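Local coordinates for protein telomerase reverse transcriptase (Takifugu rubripes, PDB 4LMO) that lengthens chromosome ends as a reverse transcriptase by copying a template within telomerase RNA, this chain being its RNA-binding domain, at residues Phe112-Cys117 / Arg234-Val240; Met20-Asn26 / Leu79-His83. One frame throughout, in Å; residues are numbered along the deposited sequence.

Overall arrangement
Two contacts in the telomerase RNA-binding domain illustrate how a largely helical fold is tied together by turns and loops. Both segments of interaction 2 precede those of interaction 1 along the chain. Interaction 2 sets the loop 20-26, which follows the helix carrying the RNA-binding TFLY motif, on helix 73-85. Interaction 1 fastens the turn and loop 112-117 to strand 234-237 and the start of helix 238-251. Their centres lie about 23 Å apart, yet their nearest atoms are about 5 Å apart without touching. Helix 191-220 links them: Met20 and Phe23 rest on it, and its chain runs on into strand 221-224, the partner of strand 234-237.

Interaction 1 of 2, residues Phe112-Cys117 / Arg234-Val240; sequences FLPQHC and RFYRQEV
The His116 ring carries the extended side chain of Arg234 over one face: CD stands above the ring centre in a CH-pi contact, 3.9 Å from the centroid, and the guanidinium continues the cover, lying flat on the imidazole in a stack, its plane turned only 11° from the ring. His116 NE2 approaches the guanidinium face toward its rim, 3.6 Å from Arg234 NE. The Tyr236 ring in turn has His116 CB centred over one face, while the carbonyl oxygens of Phe112 and Leu113 sit at its edge. The backbone places His116 CB on the tyrosine; the ring is then swung to the arginine by a chi1 of 53°, which puts CG between the backbone N and the carbonyl carbon. Beyond the ring, Tyr236 OH donates to Leu113 O at 2.6 Å, in the carbonyl plane and on a lone pair. That carbonyl belongs to a type I beta turn, Phe112 to Gln115, closed by Gln115 N bonding to Phe112 O at 3.0 Å; Gln115 then centres an inverse gamma turn that leads the chain toward strand 234-237, one arm of a two-stranded antiparallel sheet with strand 221-224. Cys117 N donates to Phe235 O at 2.6 Å, nearly straight at 168°, and Cys117 SG, disulfide-bonded to Cys96, lies against Arg237 CG. Arg237 NH1 is bonded to the carbonyl of Cys96, so the same cysteine is held twice. One water bridges the segments, donating to Gln115 O and accepting from Arg237 N, the N-cap residue of helix 238-251. In that helix's first turn, Val240 CG1 packs 4.1 Å from Phe112 CB.

Interaction 2 of 2, residues Met20-Asn26 / Leu79-His83; sequences MRSFLLN and LLRQH
Met20 O is gripped by two donors that reach it from opposite faces of its carbonyl plane, Phe23 N at 3.1 Å and Asn26 ND2 at 2.6 Å. The second bond fixes the rotation of the Asn26 amide and presents OD1 to His83, whose NE2 donates to it at 2.7 Å. This bond is bent, 138° at the hydrogen, and the donor stands above the amide carbonyl plane. The other ring nitrogen, ND1, is bonded to the Tyr88 hydroxyl, so both imidazole nitrogens have partners. A chi1 of 158°, turning CG away from the backbone N, carries the His83 ring across from helix 73-85 to Leu25 and Asn26. Here a loop with a short 3-10 turn, residues 24-26, is laid against that helix, and Leu25 spreads over the contact. Its CB covers one face of the His83 ring, offset toward the rim and 3.5 Å from the centroid, in a CH-pi contact. From there its two methyl branches diverge: CD1 rests by His83 CG as it reaches Leu79 CD2 at 4.0 Å, while CD2 goes to Leu80 CD2 at 3.8 Å. Leu43 of helix 40-48 touches all three leucines. Replacing His83 by an alanine would remove the ring, and is likely to leave Asn26 OD1 and the Tyr88 hydroxyl without their common partner and a gap beneath Leu25 CB. His83 CE1 comes near the plane of the Phe23 ring at its edge, 3.7 Å from CE2.

Interaction 1 of 2, residues Phe112-Cys117 / Arg234-Val240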
# COMPACT_ATOMS: atom_id res chain seq x y z
N PHE A 112 1.84 3.52 27.36
CA PHE A 112 1.68 3.34 25.92
C PHE A 112 2.88 2.70 25.22
O PHE A 112 2.76 2.22 24.10
CB PHE A 112 1.32 4.68 25.26
CG PHE A 112 0.07 5.30 25.81
CD1 PHE A 112 -1.18 4.90 25.36
CD2 PHE A 112 0.14 6.30 26.77
CE1 PHE A 112 -2.34 5.47 25.86
CE2 PHE A 112 -1.01 6.88 27.28
CZ PHE A 112 -2.25 6.46 26.83
N LEU A 113 4.04 2.70 25.89
CA LEU A 113 5.25 2.10 25.33
C LEU A 113 5.10 0.62 24.92
O LEU A 113 5.60 0.23 23.86
CB LEU A 113 6.46 2.29 26.26
CG LEU A 113 6.99 3.71 26.48
CD1 LEU A 113 8.01 3.73 27.61
CD2 LEU A 113 7.60 4.31 25.22
N PRO A 114 4.41 -0.21 25.73
CA PRO A 114 4.21 -1.60 25.32
C PRO A 114 3.17 -1.78 24.20
O PRO A 114 3.08 -2.87 23.63
CB PRO A 114 3.71 -2.29 26.59
CG PRO A 114 3.99 -1.34 27.71
CD PRO A 114 3.88 0.02 27.09
N GLN A 115 2.41 -0.73 23.90
CA GLN A 115 1.32 -0.84 22.92
C GLN A 115 1.80 -0.66 21.48
O GLN A 115 1.46 0.32 20.81
CB GLN A 115 0.19 0.15 23.25
CG GLN A 115 -1.14 -0.24 22.63
CD GLN A 115 -2.17 0.88 22.69
OE1 GLN A 115 -2.36 1.52 23.72
NE2 GLN A 115 -2.84 1.10 21.57
N HIS A 116 2.59 -1.62 21.01
CA HIS A 116 3.05 -1.65 19.63
C HIS A 116 2.56 -2.89 18.94
O HIS A 116 2.13 -3.84 19.59
CB HIS A 116 4.57 -1.53 19.56
CG HIS A 116 5.30 -2.54 20.41
ND1 HIS A 116 5.85 -3.66 19.91
CD2 HIS A 116 5.56 -2.55 21.78
CE1 HIS A 116 6.43 -4.35 20.90
NE2 HIS A 116 6.25 -3.68 22.04
N CYS A 117 2.61 -2.89 17.61
CA CYS A 117 2.16 -4.03 16.81
C CYS A 117 3.33 -4.84 16.27
O CYS A 117 4.22 -4.30 15.62
CB CYS A 117 1.28 -3.55 15.65
SG CYS A 117 -0.11 -2.52 16.16
N ARG A 234 10.11 -1.72 16.27
CA ARG A 234 8.75 -1.70 16.80
C ARG A 234 7.83 -0.85 15.92
O ARG A 234 8.16 0.28 15.58
CB ARG A 234 8.73 -1.15 18.23
CG ARG A 234 9.28 -2.10 19.29
CD ARG A 234 9.22 -1.47 20.67
NE ARG A 234 9.61 -2.41 21.72
CZ ARG A 234 9.58 -2.13 23.03
NH1 ARG A 234 9.17 -0.94 23.46
NH2 ARG A 234 9.97 -3.05 23.91
N PHE A 235 6.68 -1.42 15.55
CA PHE A 235 5.65 -0.69 14.81
C PHE A 235 4.56 -0.18 15.75
O PHE A 235 3.86 -0.98 16.37
CB PHE A 235 4.98 -1.60 13.77
CG PHE A 235 5.88 -2.03 12.65
CD1 PHE A 235 6.50 -3.27 12.68
CD2 PHE A 235 6.09 -1.20 11.55
CE1 PHE A 235 7.33 -3.67 11.64
CE2 PHE A 235 6.92 -1.59 10.51
CZ PHE A 235 7.53 -2.83 10.56
N TYR A 236 4.41 1.13 15.84
CA TYR A 236 3.31 1.72 16.59
C TYR A 236 2.23 2.22 15.63
O TYR A 236 2.54 2.88 14.64
CB TYR A 236 3.79 2.89 17.46
CG TYR A 236 4.61 2.49 18.66
CD1 TYR A 236 4.01 2.28 19.90
CD2 TYR A 236 5.99 2.33 18.57
CE1 TYR A 236 4.76 1.92 21.01
CE2 TYR A 236 6.75 1.97 19.67
CZ TYR A 236 6.13 1.77 20.89
OH TYR A 236 6.89 1.42 21.97
N ARG A 237 0.97 1.90 15.93
CA ARG A 237 -0.15 2.57 15.28
C ARG A 237 0.10 4.07 15.41
O ARG A 237 0.43 4.54 16.51
CB ARG A 237 -1.47 2.20 15.96
CG ARG A 237 -1.94 0.77 15.77
CD ARG A 237 -2.83 0.60 14.54
NE ARG A 237 -3.94 1.56 14.53
CZ ARG A 237 -5.18 1.29 14.93
NH1 ARG A 237 -5.51 0.09 15.38
NH2 ARG A 237 -6.10 2.24 14.87
N GLN A 238 -0.04 4.81 14.32
CA GLN A 238 0.34 6.22 14.31
C GLN A 238 -0.38 7.05 15.39
O GLN A 238 0.16 8.05 15.86
CB GLN A 238 0.20 6.85 12.91
CG GLN A 238 -0.91 7.88 12.75
CD GLN A 238 -2.19 7.29 12.19
OE1 GLN A 238 -2.17 6.29 11.48
NE2 GLN A 238 -3.31 7.93 12.51
N GLU A 239 -1.57 6.60 15.77
CA GLU A 239 -2.34 7.24 16.85
C GLU A 239 -1.62 7.11 18.19
O GLU A 239 -1.56 8.07 18.96
CB GLU A 239 -3.75 6.63 16.96
CG GLU A 239 -4.64 6.84 15.75
CD GLU A 239 -4.54 5.70 14.74
OE1 GLU A 239 -3.51 5.00 14.70
OE2 GLU A 239 -5.51 5.52 13.97
N VAL A 240 -1.09 5.92 18.47
CA VAL A 240 -0.33 5.67 19.70
C VAL A 240 1.00 6.43 19.66
O VAL A 240 1.47 6.92 20.68
CB VAL A 240 -0.07 4.17 19.94
CG1 VAL A 240 0.29 3.93 21.40
CG2 VAL A 240 -1.28 3.33 19.57
O HOH W 1 0.41 0.22 18.08

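Interaction 2 of 2, residues Met20-Asn26 / Leu79-His83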
# COMPACT_ATOMS: atom_id res chain seq x y z
N MET A 20 -4.47 7.62 6.87
CA MET A 20 -4.80 7.29 5.49
C MET A 20 -4.98 8.47 4.53
O MET A 20 -5.04 8.28 3.32
CB MET A 20 -6.04 6.39 5.45
CG MET A 20 -5.79 4.99 5.98
SD MET A 20 -4.57 4.09 5.01
CE MET A 20 -5.53 3.67 3.56
N ARG A 21 -5.06 9.69 5.06
CA ARG A 21 -5.30 10.87 4.24
C ARG A 21 -4.20 11.10 3.19
O ARG A 21 -4.50 11.52 2.07
CB ARG A 21 -5.48 12.12 5.11
CG ARG A 21 -6.37 13.19 4.48
CD ARG A 21 -6.63 14.35 5.44
NE ARG A 21 -7.44 13.96 6.59
CZ ARG A 21 -8.77 14.03 6.63
NH1 ARG A 21 -9.46 14.46 5.58
NH2 ARG A 21 -9.42 13.65 7.73
N SER A 22 -2.96 10.81 3.55
CA SER A 22 -1.83 10.98 2.62
C SER A 22 -1.44 9.67 1.91
O SER A 22 -0.37 9.60 1.28
CB SER A 22 -0.63 11.60 3.33
OG SER A 22 -0.21 10.81 4.43
N PHE A 23 -2.30 8.66 1.99
CA PHE A 23 -2.09 7.40 1.28
C PHE A 23 -2.31 7.57 -0.22
O PHE A 23 -3.25 8.26 -0.64
CB PHE A 23 -3.02 6.31 1.85
CG PHE A 23 -2.96 5.00 1.11
CD1 PHE A 23 -1.80 4.23 1.10
CD2 PHE A 23 -4.07 4.53 0.43
CE1 PHE A 23 -1.75 3.03 0.42
CE2 PHE A 23 -4.03 3.31 -0.25
CZ PHE A 23 -2.87 2.57 -0.25
N LEU A 24 -1.46 6.92 -1.01
CA LEU A 24 -1.46 7.03 -2.47
C LEU A 24 -2.84 7.09 -3.14
O LEU A 24 -3.11 7.99 -3.94
CB LEU A 24 -0.62 5.90 -3.09
CG LEU A 24 -0.62 5.70 -4.61
CD1 LEU A 24 -0.18 6.95 -5.38
CD2 LEU A 24 0.25 4.51 -4.98
N LEU A 25 -3.71 6.13 -2.81
CA LEU A 25 -5.01 6.02 -3.47
C LEU A 25 -6.03 7.07 -3.01
O LEU A 25 -7.10 7.19 -3.60
CB LEU A 25 -5.58 4.60 -3.31
CG LEU A 25 -4.82 3.41 -3.91
CD1 LEU A 25 -5.61 2.12 -3.70
CD2 LEU A 25 -4.51 3.62 -5.39
N ASN A 26 -5.69 7.82 -1.97
CA ASN A 26 -6.52 8.93 -1.50
C ASN A 26 -6.06 10.27 -2.06
O ASN A 26 -6.70 11.30 -1.82
CB ASN A 26 -6.55 8.98 0.03
CG ASN A 26 -7.40 7.88 0.63
OD1 ASN A 26 -8.28 7.32 -0.02
ND2 ASN A 26 -7.14 7.56 1.89
N LEU A 79 -11.02 -1.78 -8.33
CA LEU A 79 -10.02 -1.69 -7.26
C LEU A 79 -10.16 -0.40 -6.47
O LEU A 79 -10.16 -0.41 -5.24
CB LEU A 79 -8.61 -1.83 -7.84
CG LEU A 79 -7.39 -1.94 -6.91
CD1 LEU A 79 -6.21 -2.58 -7.64
CD2 LEU A 79 -6.98 -0.59 -6.34
N LEU A 80 -10.26 0.72 -7.18
CA LEU A 80 -10.40 2.03 -6.55
C LEU A 80 -11.73 2.17 -5.80
O LEU A 80 -11.79 2.83 -4.77
CB LEU A 80 -10.25 3.15 -7.58
CG LEU A 80 -8.83 3.44 -8.07
CD1 LEU A 80 -8.87 4.36 -9.28
CD2 LEU A 80 -7.98 4.05 -6.97
N ARG A 81 -12.77 1.54 -6.33
CA ARG A 81 -14.10 1.56 -5.72
C ARG A 81 -14.09 0.77 -4.41
O ARG A 81 -14.69 1.19 -3.41
CB ARG A 81 -15.12 0.97 -6.69
CG ARG A 81 -16.48 1.63 -6.68
CD ARG A 81 -17.05 1.64 -8.10
NE ARG A 81 -16.90 0.34 -8.74
CZ ARG A 81 -16.58 0.15 -10.02
NH1 ARG A 81 -16.37 1.19 -10.83
NH2 ARG A 81 -16.46 -1.08 -10.50
N GLN A 82 -13.40 -0.37 -4.42
CA GLN A 82 -13.25 -1.21 -3.23
C GLN A 82 -12.35 -0.55 -2.19
O GLN A 82 -12.53 -0.77 -0.99
CB GLN A 82 -12.73 -2.59 -3.61
CG GLN A 82 -13.73 -3.45 -4.38
CD GLN A 82 -13.21 -4.84 -4.71
OE1 GLN A 82 -12.33 -5.37 -4.03
NE2 GLN A 82 -13.76 -5.44 -5.75
N HIS A 83 -11.40 0.25 -2.65
CA HIS A 83 -10.55 1.05 -1.76
C HIS A 83 -11.32 2.13 -1.05
O HIS A 83 -11.11 2.37 0.13
CB HIS A 83 -9.38 1.66 -2.53
CG HIS A 83 -8.78 2.87 -1.84
ND1 HIS A 83 -8.10 2.78 -0.68
CD2 HIS A 83 -8.80 4.22 -2.18
CE1 HIS A 83 -7.70 4.00 -0.30
NE2 HIS A 83 -8.12 4.88 -1.22